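Long-range contacts in succinate dehydrogenase subunit A (Mycolicibacterium smegmatis MC2 51, PDB 6LUM), which probably serves as the FAD-carrying catalytic subunit of succinate dehydrogenase, oxidising succinate to fumarate and passing the electrons on to the iron-sulfur subunit: residues D[20-28]-D[405-416]; D[436-444]-D[502-513]. All coordinates share one frame; numbering follows the deposited sequence.

Contact 1. Residues D[20-28]-D[405-416]; sequences RAAVEAGPR and NVFGRRAGIAAA
Ala-21 and Gly-412 bring the backbones to 4.0 Å between their CA atoms, where helix 16-28 and helix 399-421 run nearly alongside, 28° apart in direction and with local axes 7.4 Å from each other. Gly-408 and Gly-412 make a GxxxG pattern, continued by Ala-416, on which rests the first helix of the Rossmann-type FAD-binding fold, whose opening turn holds the last glycine of a probable GxGxxG motif. Ala-21 CB sits at Gly-408 O, and one turn on Ala-25 CB lies 3.4 Å from Gly-412 O. No hydrogen bond joins the two segments. Beside this seam Arg-20, with CG anti to its own N (chi1 -175°), sends CG over Asn-405 O and brings its guanidinium under Arg-409 CB, which covers one face. Glu-24 lays CG against Arg-409 CG (3.5 Å), while its carboxylate links two arginines of its own helix: OE2 is 3.1 Å from Arg-20 NH2 but well out of the guanidinium plane, a purely electrostatic pair, and OE1 is 3.5 Å from Arg-28 NH2. An uncharged glutamine at Glu-24 would probably leave both arginines without their shared counter-charge and set their guanidinium groups freer to turn. Arg-28 packs CB on Ala-416 CB, and its NH1 and NH2 both lie 3.7 Å from Ile-413 CG2.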
ATOM      1  N   ARG D  20     -23.781 -14.868   2.994  1.00 12.35           N
ATOM      2  CA  ARG D  20     -23.400 -14.837   4.401  1.00 12.35           C
ATOM      3  C   ARG D  20     -22.377 -15.924   4.719  1.00 12.35           C
ATOM      4  O   ARG D  20     -21.320 -15.657   5.311  1.00 12.35           O
ATOM      5  CB  ARG D  20     -24.651 -14.984   5.253  1.00 12.35           C
ATOM      6  CG  ARG D  20     -24.416 -14.850   6.702  1.00 12.35           C
ATOM      7  CD  ARG D  20     -23.580 -13.649   6.984  1.00 12.35           C
ATOM      8  NE  ARG D  20     -23.670 -13.256   8.375  1.00 12.35           N
ATOM      9  CZ  ARG D  20     -22.733 -12.572   9.007  1.00 12.35           C
ATOM     10  NH1 ARG D  20     -22.897 -12.245  10.276  1.00 12.35           N
ATOM     11  NH2 ARG D  20     -21.623 -12.239   8.377  1.00 12.35           N
ATOM     12  N   ALA D  21     -22.671 -17.160   4.320  1.00 11.03           N
ATOM     13  CA  ALA D  21     -21.710 -18.238   4.489  1.00 11.03           C
ATOM     14  C   ALA D  21     -20.409 -17.950   3.766  1.00 11.03           C
ATOM     15  O   ALA D  21     -19.349 -18.372   4.224  1.00 11.03           O
ATOM     16  CB  ALA D  21     -22.301 -19.550   3.997  1.00 11.03           C
ATOM     17  N   ALA D  22     -20.455 -17.244   2.642  1.00 11.98           N
ATOM     18  CA  ALA D  22     -19.214 -16.914   1.955  1.00 11.98           C
ATOM     19  C   ALA D  22     -18.422 -15.863   2.700  1.00 11.98           C
ATOM     20  O   ALA D  22     -17.201 -15.982   2.797  1.00 11.98           O
ATOM     21  CB  ALA D  22     -19.498 -16.438   0.536  1.00 11.98           C
ATOM     22  N   VAL D  23     -19.086 -14.834   3.224  1.00 19.00           N
ATOM     23  CA  VAL D  23     -18.403 -13.858   4.069  1.00 19.00           C
ATOM     24  C   VAL D  23     -17.658 -14.564   5.186  1.00 19.00           C
ATOM     25  O   VAL D  23     -16.515 -14.218   5.507  1.00 19.00           O
ATOM     26  CB  VAL D  23     -19.410 -12.838   4.628  1.00 19.00           C
ATOM     27  CG1 VAL D  23     -18.806 -12.093   5.766  1.00 19.00           C
ATOM     28  CG2 VAL D  23     -19.827 -11.874   3.563  1.00 19.00           C
ATOM     29  N   GLU D  24     -18.282 -15.578   5.786  1.00 26.10           N
ATOM     30  CA  GLU D  24     -17.636 -16.251   6.912  1.00 26.10           C
ATOM     31  C   GLU D  24     -16.519 -17.184   6.455  1.00 26.10           C
ATOM     32  O   GLU D  24     -15.385 -17.080   6.925  1.00 26.10           O
ATOM     33  CB  GLU D  24     -18.669 -16.999   7.743  1.00 26.10           C
ATOM     34  CG  GLU D  24     -19.629 -16.055   8.409  1.00 26.10           C
ATOM     35  CD  GLU D  24     -18.947 -15.133   9.399  1.00 26.10           C
ATOM     36  OE1 GLU D  24     -17.965 -15.556  10.040  1.00 26.10           O
ATOM     37  OE2 GLU D  24     -19.391 -13.975   9.533  1.00 26.10           O
ATOM     38  N   ALA D  25     -16.807 -18.092   5.535  1.00 20.39           N
ATOM     39  CA  ALA D  25     -15.841 -19.099   5.126  1.00 20.39           C
ATOM     40  C   ALA D  25     -14.861 -18.618   4.065  1.00 20.39           C
ATOM     41  O   ALA D  25     -14.136 -19.442   3.507  1.00 20.39           O
ATOM     42  CB  ALA D  25     -16.568 -20.340   4.613  1.00 20.39           C
ATOM     43  N   GLY D  26     -14.818 -17.329   3.756  1.00 24.32           N
ATOM     44  CA  GLY D  26     -13.880 -16.818   2.787  1.00 24.32           C
ATOM     45  C   GLY D  26     -12.473 -16.665   3.320  1.00 24.32           C
ATOM     46  O   GLY D  26     -11.513 -17.178   2.741  1.00 24.32           O
ATOM     47  N   PRO D  27     -12.319 -15.923   4.417  1.00 29.47           N
ATOM     48  CA  PRO D  27     -10.993 -15.824   5.044  1.00 29.47           C
ATOM     49  C   PRO D  27     -10.396 -17.163   5.438  1.00 29.47           C
ATOM     50  O   PRO D  27      -9.203 -17.389   5.214  1.00 29.47           O
ATOM     51  CB  PRO D  27     -11.266 -14.948   6.268  1.00 29.47           C
ATOM     52  CG  PRO D  27     -12.410 -14.114   5.868  1.00 29.47           C
ATOM     53  CD  PRO D  27     -13.267 -14.953   4.985  1.00 29.47           C
ATOM     54  N   ARG D  28     -11.190 -18.059   6.023  1.00 27.99           N
ATOM     55  CA  ARG D  28     -10.649 -19.321   6.514  1.00 27.99           C
ATOM     56  C   ARG D  28     -10.086 -20.167   5.382  1.00 27.99           C
ATOM     57  O   ARG D  28      -8.879 -20.423   5.323  1.00 27.99           O
ATOM     58  CB  ARG D  28     -11.728 -20.092   7.263  1.00 27.99           C
ATOM     59  CG  ARG D  28     -12.757 -19.223   7.912  1.00 27.99           C
ATOM     60  CD  ARG D  28     -12.200 -18.554   9.128  1.00 27.99           C
ATOM     61  NE  ARG D  28     -13.180 -17.668   9.737  1.00 27.99           N
ATOM     62  CZ  ARG D  28     -14.173 -18.083  10.510  1.00 27.99           C
ATOM     63  NH1 ARG D  28     -14.316 -19.372  10.767  1.00 27.99           N
ATOM     64  NH2 ARG D  28     -15.022 -17.208  11.026  1.00 27.99           N
ATOM     65  N   ASN D 405     -29.456 -15.255   7.971  1.00 19.39           N
ATOM     66  CA  ASN D 405     -28.246 -14.699   8.576  1.00 19.39           C
ATOM     67  C   ASN D 405     -27.618 -15.672   9.568  1.00 19.39           C
ATOM     68  O   ASN D 405     -26.458 -16.084   9.418  1.00 19.39           O
ATOM     69  CB  ASN D 405     -28.565 -13.374   9.259  1.00 19.39           C
ATOM     70  CG  ASN D 405     -28.572 -12.223   8.298  1.00 19.39           C
ATOM     71  OD1 ASN D 405     -29.618 -11.659   8.000  1.00 19.39           O
ATOM     72  ND2 ASN D 405     -27.403 -11.868   7.799  1.00 19.39           N
ATOM     73  N   VAL D 406     -28.385 -16.062  10.586  1.00 19.42           N
ATOM     74  CA  VAL D 406     -27.855 -16.911  11.648  1.00 19.42           C
ATOM     75  C   VAL D 406     -27.296 -18.206  11.074  1.00 19.42           C
ATOM     76  O   VAL D 406     -26.114 -18.532  11.258  1.00 19.42           O
ATOM     77  CB  VAL D 406     -28.946 -17.194  12.693  1.00 19.42           C
ATOM     78  CG1 VAL D 406     -28.430 -18.141  13.728  1.00 19.42           C
ATOM     79  CG2 VAL D 406     -29.407 -15.913  13.329  1.00 19.42           C
ATOM     80  N   PHE D 407     -28.125 -18.959  10.358  1.00 19.79           N
ATOM     81  CA  PHE D 407     -27.704 -20.288   9.957  1.00 19.79           C
ATOM     82  C   PHE D 407     -26.792 -20.289   8.745  1.00 19.79           C
ATOM     83  O   PHE D 407     -26.050 -21.254   8.566  1.00 19.79           O
ATOM     84  CB  PHE D 407     -28.927 -21.161   9.724  1.00 19.79           C
ATOM     85  CG  PHE D 407     -29.677 -21.459  10.979  1.00 19.79           C
ATOM     86  CD1 PHE D 407     -29.187 -22.371  11.887  1.00 19.79           C
ATOM     87  CD2 PHE D 407     -30.850 -20.804  11.270  1.00 19.79           C
ATOM     88  CE1 PHE D 407     -29.862 -22.634  13.040  1.00 19.79           C
ATOM     89  CE2 PHE D 407     -31.528 -21.069  12.421  1.00 19.79           C
ATOM     90  CZ  PHE D 407     -31.034 -21.982  13.308  1.00 19.79           C
ATOM     91  N   GLY D 408     -26.751 -19.220   7.952  1.00 14.14           N
ATOM     92  CA  GLY D 408     -25.729 -19.131   6.936  1.00 14.14           C
ATOM     93  C   GLY D 408     -24.366 -18.893   7.537  1.00 14.14           C
ATOM     94  O   GLY D 408     -23.378 -19.478   7.095  1.00 14.14           O
ATOM     95  N   ARG D 409     -24.293 -18.059   8.577  1.00 19.77           N
ATOM     96  CA  ARG D 409     -23.017 -17.896   9.265  1.00 19.77           C
ATOM     97  C   ARG D 409     -22.573 -19.199   9.912  1.00 19.77           C
ATOM     98  O   ARG D 409     -21.397 -19.580   9.830  1.00 19.77           O
ATOM     99  CB  ARG D 409     -23.128 -16.794  10.306  1.00 19.77           C
ATOM    100  CG  ARG D 409     -21.873 -16.598  11.090  1.00 19.77           C
ATOM    101  CD  ARG D 409     -22.099 -15.686  12.264  1.00 19.77           C
ATOM    102  NE  ARG D 409     -21.231 -16.045  13.373  1.00 19.77           N
ATOM    103  CZ  ARG D 409     -21.538 -16.962  14.278  1.00 19.77           C
ATOM    104  NH1 ARG D 409     -22.698 -17.597  14.207  1.00 19.77           N
ATOM    105  NH2 ARG D 409     -20.693 -17.237  15.257  1.00 19.77           N
ATOM    106  N   ARG D 410     -23.507 -19.895  10.562  1.00 24.00           N
ATOM    107  CA  ARG D 410     -23.174 -21.168  11.193  1.00 24.00           C
ATOM    108  C   ARG D 410     -22.659 -22.175  10.175  1.00 24.00           C
ATOM    109  O   ARG D 410     -21.617 -22.802  10.387  1.00 24.00           O
ATOM    110  CB  ARG D 410     -24.386 -21.722  11.925  1.00 24.00           C
ATOM    111  CG  ARG D 410     -24.559 -21.166  13.310  1.00 24.00           C
ATOM    112  CD  ARG D 410     -25.828 -21.692  13.923  1.00 24.00           C
ATOM    113  NE  ARG D 410     -25.810 -21.648  15.377  1.00 24.00           N
ATOM    114  CZ  ARG D 410     -25.148 -22.508  16.138  1.00 24.00           C
ATOM    115  NH1 ARG D 410     -25.191 -22.396  17.455  1.00 24.00           N
ATOM    116  NH2 ARG D 410     -24.438 -23.475  15.587  1.00 24.00           N
ATOM    117  N   ALA D 411     -23.381 -22.354   9.065  1.00 19.06           N
ATOM    118  CA  ALA D 411     -22.936 -23.293   8.041  1.00 19.06           C
ATOM    119  C   ALA D 411     -21.602 -22.883   7.439  1.00 19.06           C
ATOM    120  O   ALA D 411     -20.783 -23.744   7.111  1.00 19.06           O
ATOM    121  CB  ALA D 411     -23.990 -23.422   6.949  1.00 19.06           C
ATOM    122  N   GLY D 412     -21.347 -21.583   7.314  1.00 20.83           N
ATOM    123  CA  GLY D 412     -20.071 -21.152   6.774  1.00 20.83           C
ATOM    124  C   GLY D 412     -18.907 -21.519   7.668  1.00 20.83           C
ATOM    125  O   GLY D 412     -17.913 -22.088   7.210  1.00 20.83           O
ATOM    126  N   ILE D 413     -19.006 -21.199   8.960  1.00 23.71           N
ATOM    127  CA  ILE D 413     -17.895 -21.528   9.851  1.00 23.71           C
ATOM    128  C   ILE D 413     -17.744 -23.039   9.974  1.00 23.71           C
ATOM    129  O   ILE D 413     -16.623 -23.555  10.021  1.00 23.71           O
ATOM    130  CB  ILE D 413     -18.045 -20.851  11.227  1.00 23.71           C
ATOM    131  CG1 ILE D 413     -19.334 -21.265  11.922  1.00 23.71           C
ATOM    132  CG2 ILE D 413     -17.978 -19.350  11.098  1.00 23.71           C
ATOM    133  CD1 ILE D 413     -19.471 -20.707  13.313  1.00 23.71           C
ATOM    134  N   ALA D 414     -18.857 -23.775   9.993  1.00 21.16           N
ATOM    135  CA  ALA D 414     -18.774 -25.226  10.101  1.00 21.16           C
ATOM    136  C   ALA D 414     -18.052 -25.830   8.906  1.00 21.16           C
ATOM    137  O   ALA D 414     -17.175 -26.688   9.064  1.00 21.16           O
ATOM    138  CB  ALA D 414     -20.172 -25.818  10.241  1.00 21.16           C
ATOM    139  N   ALA D 415     -18.402 -25.394   7.696  1.00 20.93           N
ATOM    140  CA  ALA D 415     -17.759 -25.950   6.514  1.00 20.93           C
ATOM    141  C   ALA D 415     -16.305 -25.530   6.418  1.00 20.93           C
ATOM    142  O   ALA D 415     -15.468 -26.316   5.965  1.00 20.93           O
ATOM    143  CB  ALA D 415     -18.510 -25.530   5.258  1.00 20.93           C
ATOM    144  N   ALA D 416     -15.979 -24.312   6.845  1.00 24.46           N
ATOM    145  CA  ALA D 416     -14.582 -23.895   6.855  1.00 24.46           C
ATOM    146  C   ALA D 416     -13.758 -24.771   7.789  1.00 24.46           C
ATOM    147  O   ALA D 416     -12.665 -25.227   7.431  1.00 24.46           O
ATOM    148  CB  ALA D 416     -14.481 -22.429   7.262  1.00 24.46           C
TER

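Contact 2. Residues D[436-444]-D[502-513]; sequences VGWVGDILS and NSDLLEAIELGF
Trp-438 opens the contact by leaning its six-membered ring on Ile-509: CH2 is 3.9 Å from Ile-509 CG2, and Ile-509 CG1 lies above one face of the indole, displaced toward the rim. Its CG stands anti to the backbone N (chi1 177°), which swings the indole out to where Phe-513 CZ meets its edge near the plane, 4.3 Å from Trp-438 CH2. One residue on, Val-439 straddles two partners, with CG1 facing Leu-505 CD2 and CG2 facing Ile-509 CD1. Ile-442 points at the other helix and divides its branches: CG2 touches Leu-505 CD1 at 3.5 Å, while CD1, at the end of an extended chain, reaches Ala-508 CB at 3.9 Å. Leu-443 follows, its CG 3.9 Å from the same Leu-505 CD1; Leu-505 thus wedges between Val-439, Ile-442 and Leu-443. Leu-443 CD2 also approaches Asn-502, which occupies the N-cap position of helix 503-527. Helix 433-443 stops here, and Ser-444 OG folds back onto Gly-440 O (2.9 Å), reaching it from the face opposite to Ser-444 N, so that two donors grip one carbonyl. On another side of helix 503-527, Asp-504 and Glu-507 approach subunit B of the complex. The contact is plain apolar packing of two helices crossing steeply, 110° between directions and 10.8 Å between local axes, bringing helix 433-443 against a helix of the fumarate reductase flavoprotein C-terminal family region whose Phe-513 side chain comes within about 6 Å of the FAD.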
ATOM      1  N   VAL D 436     -23.404 -35.239 -18.524  1.00 28.35           N
ATOM      2  CA  VAL D 436     -23.170 -35.037 -19.950  1.00 28.35           C
ATOM      3  C   VAL D 436     -24.108 -35.907 -20.775  1.00 28.35           C
ATOM      4  O   VAL D 436     -24.636 -35.461 -21.800  1.00 28.35           O
ATOM      5  CB  VAL D 436     -21.692 -35.265 -20.315  1.00 28.35           C
ATOM      6  CG1 VAL D 436     -20.801 -34.378 -19.485  1.00 28.35           C
ATOM      7  CG2 VAL D 436     -21.297 -36.709 -20.136  1.00 28.35           C
ATOM      8  N   GLY D 437     -24.379 -37.135 -20.329  1.00 32.16           N
ATOM      9  CA  GLY D 437     -25.341 -37.959 -21.041  1.00 32.16           C
ATOM     10  C   GLY D 437     -26.746 -37.397 -20.969  1.00 32.16           C
ATOM     11  O   GLY D 437     -27.498 -37.450 -21.943  1.00 32.16           O
ATOM     12  N   TRP D 438     -27.105 -36.825 -19.821  1.00 29.92           N
ATOM     13  CA  TRP D 438     -28.423 -36.238 -19.620  1.00 29.92           C
ATOM     14  C   TRP D 438     -28.635 -35.034 -20.528  1.00 29.92           C
ATOM     15  O   TRP D 438     -29.646 -34.943 -21.233  1.00 29.92           O
ATOM     16  CB  TRP D 438     -28.548 -35.864 -18.145  1.00 29.92           C
ATOM     17  CG  TRP D 438     -29.781 -35.180 -17.702  1.00 29.92           C
ATOM     18  CD1 TRP D 438     -30.997 -35.190 -18.303  1.00 29.92           C
ATOM     19  CD2 TRP D 438     -29.919 -34.392 -16.522  1.00 29.92           C
ATOM     20  NE1 TRP D 438     -31.887 -34.443 -17.574  1.00 29.92           N
ATOM     21  CE2 TRP D 438     -31.243 -33.944 -16.473  1.00 29.92           C
ATOM     22  CE3 TRP D 438     -29.043 -34.016 -15.504  1.00 29.92           C
ATOM     23  CZ2 TRP D 438     -31.714 -33.139 -15.446  1.00 29.92           C
ATOM     24  CZ3 TRP D 438     -29.509 -33.224 -14.492  1.00 29.92           C
ATOM     25  CH2 TRP D 438     -30.831 -32.791 -14.467  1.00 29.92           C
ATOM     26  N   VAL D 439     -27.688 -34.100 -20.527  1.00 28.51           N
ATOM     27  CA  VAL D 439     -27.774 -32.957 -21.427  1.00 28.51           C
ATOM     28  C   VAL D 439     -27.815 -33.419 -22.877  1.00 28.51           C
ATOM     29  O   VAL D 439     -28.646 -32.954 -23.670  1.00 28.51           O
ATOM     30  CB  VAL D 439     -26.602 -31.995 -21.177  1.00 28.51           C
ATOM     31  CG1 VAL D 439     -26.501 -30.996 -22.300  1.00 28.51           C
ATOM     32  CG2 VAL D 439     -26.773 -31.297 -19.850  1.00 28.51           C
ATOM     33  N   GLY D 440     -26.937 -34.352 -23.246  1.00 34.01           N
ATOM     34  CA  GLY D 440     -26.894 -34.802 -24.625  1.00 34.01           C
ATOM     35  C   GLY D 440     -28.199 -35.417 -25.085  1.00 34.01           C
ATOM     36  O   GLY D 440     -28.682 -35.125 -26.179  1.00 34.01           O
ATOM     37  N   ASP D 441     -28.796 -36.273 -24.257  1.00 35.64           N
ATOM     38  CA  ASP D 441     -29.989 -36.965 -24.717  1.00 35.64           C
ATOM     39  C   ASP D 441     -31.243 -36.118 -24.594  1.00 35.64           C
ATOM     40  O   ASP D 441     -32.216 -36.379 -25.305  1.00 35.64           O
ATOM     41  CB  ASP D 441     -30.160 -38.305 -23.987  1.00 35.64           C
ATOM     42  CG  ASP D 441     -30.682 -38.167 -22.560  1.00 35.64           C
ATOM     43  OD1 ASP D 441     -30.904 -37.048 -22.070  1.00 35.64           O
ATOM     44  OD2 ASP D 441     -30.880 -39.217 -21.915  1.00 35.64           O
ATOM     45  N   ILE D 442     -31.254 -35.112 -23.721  1.00 33.22           N
ATOM     46  CA  ILE D 442     -32.396 -34.209 -23.732  1.00 33.22           C
ATOM     47  C   ILE D 442     -32.284 -33.232 -24.889  1.00 33.22           C
ATOM     48  O   ILE D 442     -33.297 -32.697 -25.350  1.00 33.22           O
ATOM     49  CB  ILE D 442     -32.534 -33.477 -22.389  1.00 33.22           C
ATOM     50  CG1 ILE D 442     -33.948 -32.945 -22.219  1.00 33.22           C
ATOM     51  CG2 ILE D 442     -31.580 -32.329 -22.305  1.00 33.22           C
ATOM     52  CD1 ILE D 442     -34.155 -32.256 -20.907  1.00 33.22           C
ATOM     53  N   LEU D 443     -31.071 -32.988 -25.388  1.00 35.93           N
ATOM     54  CA  LEU D 443     -30.921 -32.125 -26.555  1.00 35.93           C
ATOM     55  C   LEU D 443     -31.224 -32.878 -27.844  1.00 35.93           C
ATOM     56  O   LEU D 443     -31.889 -32.355 -28.743  1.00 35.93           O
ATOM     57  CB  LEU D 443     -29.509 -31.540 -26.599  1.00 35.93           C
ATOM     58  CG  LEU D 443     -29.336 -30.092 -26.146  1.00 35.93           C
ATOM     59  CD1 LEU D 443     -27.882 -29.686 -26.218  1.00 35.93           C
ATOM     60  CD2 LEU D 443     -30.179 -29.183 -26.994  1.00 35.93           C
ATOM     61  N   SER D 444     -30.747 -34.118 -27.949  1.00 43.17           N
ATOM     62  CA  SER D 444     -30.576 -34.798 -29.231  1.00 43.17           C
ATOM     63  C   SER D 444     -31.761 -35.707 -29.544  1.00 43.17           C
ATOM     64  O   SER D 444     -31.674 -36.929 -29.436  1.00 43.17           O
ATOM     65  CB  SER D 444     -29.271 -35.589 -29.222  1.00 43.17           C
ATOM     66  OG  SER D 444     -28.159 -34.745 -28.982  1.00 43.17           O
ATOM     67  N   ASN D 502     -27.833 -21.234 -23.893  1.00 23.47           N
ATOM     68  CA  ASN D 502     -28.953 -22.116 -24.188  1.00 23.47           C
ATOM     69  C   ASN D 502     -29.906 -22.098 -23.003  1.00 23.47           C
ATOM     70  O   ASN D 502     -29.778 -22.883 -22.070  1.00 23.47           O
ATOM     71  CB  ASN D 502     -28.453 -23.515 -24.494  1.00 23.47           C
ATOM     72  CG  ASN D 502     -29.389 -24.273 -25.375  1.00 23.47           C
ATOM     73  OD1 ASN D 502     -30.531 -23.884 -25.554  1.00 23.47           O
ATOM     74  ND2 ASN D 502     -28.913 -25.367 -25.935  1.00 23.47           N
ATOM     75  N   SER D 503     -30.879 -21.193 -23.049  1.00 24.42           N
ATOM     76  CA  SER D 503     -31.837 -21.077 -21.960  1.00 24.42           C
ATOM     77  C   SER D 503     -32.974 -22.078 -22.078  1.00 24.42           C
ATOM     78  O   SER D 503     -33.579 -22.434 -21.066  1.00 24.42           O
ATOM     79  CB  SER D 503     -32.405 -19.665 -21.914  1.00 24.42           C
ATOM     80  OG  SER D 503     -31.391 -18.716 -21.658  1.00 24.42           O
ATOM     81  N   ASP D 504     -33.275 -22.547 -23.289  1.00 27.20           N
ATOM     82  CA  ASP D 504     -34.346 -23.522 -23.467  1.00 27.20           C
ATOM     83  C   ASP D 504     -33.980 -24.864 -22.852  1.00 27.20           C
ATOM     84  O   ASP D 504     -34.815 -25.516 -22.206  1.00 27.20           O
ATOM     85  CB  ASP D 504     -34.648 -23.681 -24.949  1.00 27.20           C
ATOM     86  CG  ASP D 504     -36.015 -24.260 -25.202  1.00 27.20           C
ATOM     87  OD1 ASP D 504     -36.466 -24.222 -26.368  1.00 27.20           O
ATOM     88  OD2 ASP D 504     -36.636 -24.757 -24.236  1.00 27.20           O
ATOM     89  N   LEU D 505     -32.741 -25.299 -23.061  1.00 22.44           N
ATOM     90  CA  LEU D 505     -32.244 -26.501 -22.410  1.00 22.44           C
ATOM     91  C   LEU D 505     -32.453 -26.426 -20.909  1.00 22.44           C
ATOM     92  O   LEU D 505     -33.021 -27.338 -20.295  1.00 22.44           O
ATOM     93  CB  LEU D 505     -30.765 -26.677 -22.734  1.00 22.44           C
ATOM     94  CG  LEU D 505     -30.016 -27.721 -21.931  1.00 22.44           C
ATOM     95  CD1 LEU D 505     -30.298 -29.057 -22.517  1.00 22.44           C
ATOM     96  CD2 LEU D 505     -28.544 -27.436 -21.966  1.00 22.44           C
ATOM     97  N   LEU D 506     -32.017 -25.330 -20.304  1.00 18.97           N
ATOM     98  CA  LEU D 506     -32.098 -25.227 -18.859  1.00 18.97           C
ATOM     99  C   LEU D 506     -33.529 -25.068 -18.383  1.00 18.97           C
ATOM    100  O   LEU D 506     -33.850 -25.510 -17.284  1.00 18.97           O
ATOM    101  CB  LEU D 506     -31.222 -24.086 -18.377  1.00 18.97           C
ATOM    102  CG  LEU D 506     -29.776 -24.496 -18.614  1.00 18.97           C
ATOM    103  CD1 LEU D 506     -28.883 -23.303 -18.673  1.00 18.97           C
ATOM    104  CD2 LEU D 506     -29.327 -25.446 -17.539  1.00 18.97           C
ATOM    105  N   GLU D 507     -34.414 -24.494 -19.190  1.00 23.81           N
ATOM    106  CA  GLU D 507     -35.819 -24.471 -18.802  1.00 23.81           C
ATOM    107  C   GLU D 507     -36.395 -25.879 -18.733  1.00 23.81           C
ATOM    108  O   GLU D 507     -37.154 -26.200 -17.811  1.00 23.81           O
ATOM    109  CB  GLU D 507     -36.617 -23.616 -19.771  1.00 23.81           C
ATOM    110  CG  GLU D 507     -36.492 -22.136 -19.511  1.00 23.81           C
ATOM    111  CD  GLU D 507     -37.482 -21.326 -20.315  1.00 23.81           C
ATOM    112  OE1 GLU D 507     -38.260 -21.937 -21.079  1.00 23.81           O
ATOM    113  OE2 GLU D 507     -37.478 -20.081 -20.190  1.00 23.81           O
ATOM    114  N   ALA D 508     -36.037 -26.738 -19.686  1.00 19.44           N
ATOM    115  CA  ALA D 508     -36.481 -28.128 -19.606  1.00 19.44           C
ATOM    116  C   ALA D 508     -35.905 -28.825 -18.378  1.00 19.44           C
ATOM    117  O   ALA D 508     -36.615 -29.548 -17.652  1.00 19.44           O
ATOM    118  CB  ALA D 508     -36.082 -28.867 -20.875  1.00 19.44           C
ATOM    119  N   ILE D 509     -34.618 -28.607 -18.123  1.00 18.12           N
ATOM    120  CA  ILE D 509     -33.974 -29.231 -16.973  1.00 18.12           C
ATOM    121  C   ILE D 509     -34.651 -28.804 -15.676  1.00 18.12           C
ATOM    122  O   ILE D 509     -34.863 -29.624 -14.778  1.00 18.12           O
ATOM    123  CB  ILE D 509     -32.474 -28.906 -16.970  1.00 18.12           C
ATOM    124  CG1 ILE D 509     -31.757 -29.724 -18.036  1.00 18.12           C
ATOM    125  CG2 ILE D 509     -31.882 -29.199 -15.636  1.00 18.12           C
ATOM    126  CD1 ILE D 509     -30.281 -29.514 -18.050  1.00 18.12           C
ATOM    127  N   GLU D 510     -35.025 -27.526 -15.563  1.00 17.73           N
ATOM    128  CA  GLU D 510     -35.701 -27.058 -14.354  1.00 17.73           C
ATOM    129  C   GLU D 510     -37.119 -27.598 -14.245  1.00 17.73           C
ATOM    130  O   GLU D 510     -37.620 -27.801 -13.135  1.00 17.73           O
ATOM    131  CB  GLU D 510     -35.736 -25.536 -14.305  1.00 17.73           C
ATOM    132  CG  GLU D 510     -34.414 -24.845 -14.553  1.00 17.73           C
ATOM    133  CD  GLU D 510     -33.469 -24.899 -13.380  1.00 17.73           C
ATOM    134  OE1 GLU D 510     -32.376 -25.484 -13.517  1.00 17.73           O
ATOM    135  OE2 GLU D 510     -33.809 -24.335 -12.323  1.00 17.73           O
ATOM    136  N   LEU D 511     -37.794 -27.808 -15.371  1.00 14.23           N
ATOM    137  CA  LEU D 511     -39.097 -28.453 -15.309  1.00 14.23           C
ATOM    138  C   LEU D 511     -38.997 -29.846 -14.705  1.00 14.23           C
ATOM    139  O   LEU D 511     -39.921 -30.300 -14.019  1.00 14.23           O
ATOM    140  CB  LEU D 511     -39.714 -28.512 -16.701  1.00 14.23           C
ATOM    141  CG  LEU D 511     -41.024 -29.264 -16.830  1.00 14.23           C
ATOM    142  CD1 LEU D 511     -42.045 -28.663 -15.914  1.00 14.23           C
ATOM    143  CD2 LEU D 511     -41.494 -29.226 -18.249  1.00 14.23           C
ATOM    144  N   GLY D 512     -37.886 -30.539 -14.943  1.00 15.34           N
ATOM    145  CA  GLY D 512     -37.693 -31.827 -14.280  1.00 15.34           C
ATOM    146  C   GLY D 512     -37.764 -31.728 -12.765  1.00 15.34           C
ATOM    147  O   GLY D 512     -38.492 -32.484 -12.102  1.00 15.34           O
ATOM    148  N   PHE D 513     -37.004 -30.791 -12.193  1.00 16.70           N
ATOM    149  CA  PHE D 513     -37.037 -30.555 -10.754  1.00 16.70           C
ATOM    150  C   PHE D 513     -38.431 -30.176 -10.281  1.00 16.70           C
ATOM    151  O   PHE D 513     -38.874 -30.620  -9.216  1.00 16.70           O
ATOM    152  CB  PHE D 513     -36.059 -29.448 -10.385  1.00 16.70           C
ATOM    153  CG  PHE D 513     -34.632 -29.791 -10.637  1.00 16.70           C
ATOM    154  CD1 PHE D 513     -34.083 -30.941 -10.125  1.00 16.70           C
ATOM    155  CD2 PHE D 513     -33.830 -28.953 -11.377  1.00 16.70           C
ATOM    156  CE1 PHE D 513     -32.765 -31.247 -10.351  1.00 16.70           C
ATOM    157  CE2 PHE D 513     -32.516 -29.260 -11.604  1.00 16.70           C
ATOM    158  CZ  PHE D 513     -31.984 -30.408 -11.092  1.00 16.70           C
TER

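How the contacts relate
From the N terminus, strand 9-12 leads into helix 16-28, and contact 1 closes a loop of 376 residues between segments 20-28 and 405-416. It ties the helix after strand 9-12 to the long helix 399-421, with the Arg-20 side chain about 8 Å from the FAD. Helix 433-443 comes next in the helix order and opens contact 2, which closes a much shorter loop of 57 residues holding helices 451-465 and 472-488 and ties helix 433-443 to helix 503-527 of the C-terminal region. The two loops stand in series, neither nesting nor crossing. The centres of contact 1 and contact 2 are 32 Å apart; the nearest atoms of contact 1 and contact 2 are about 21 Å apart, without touching.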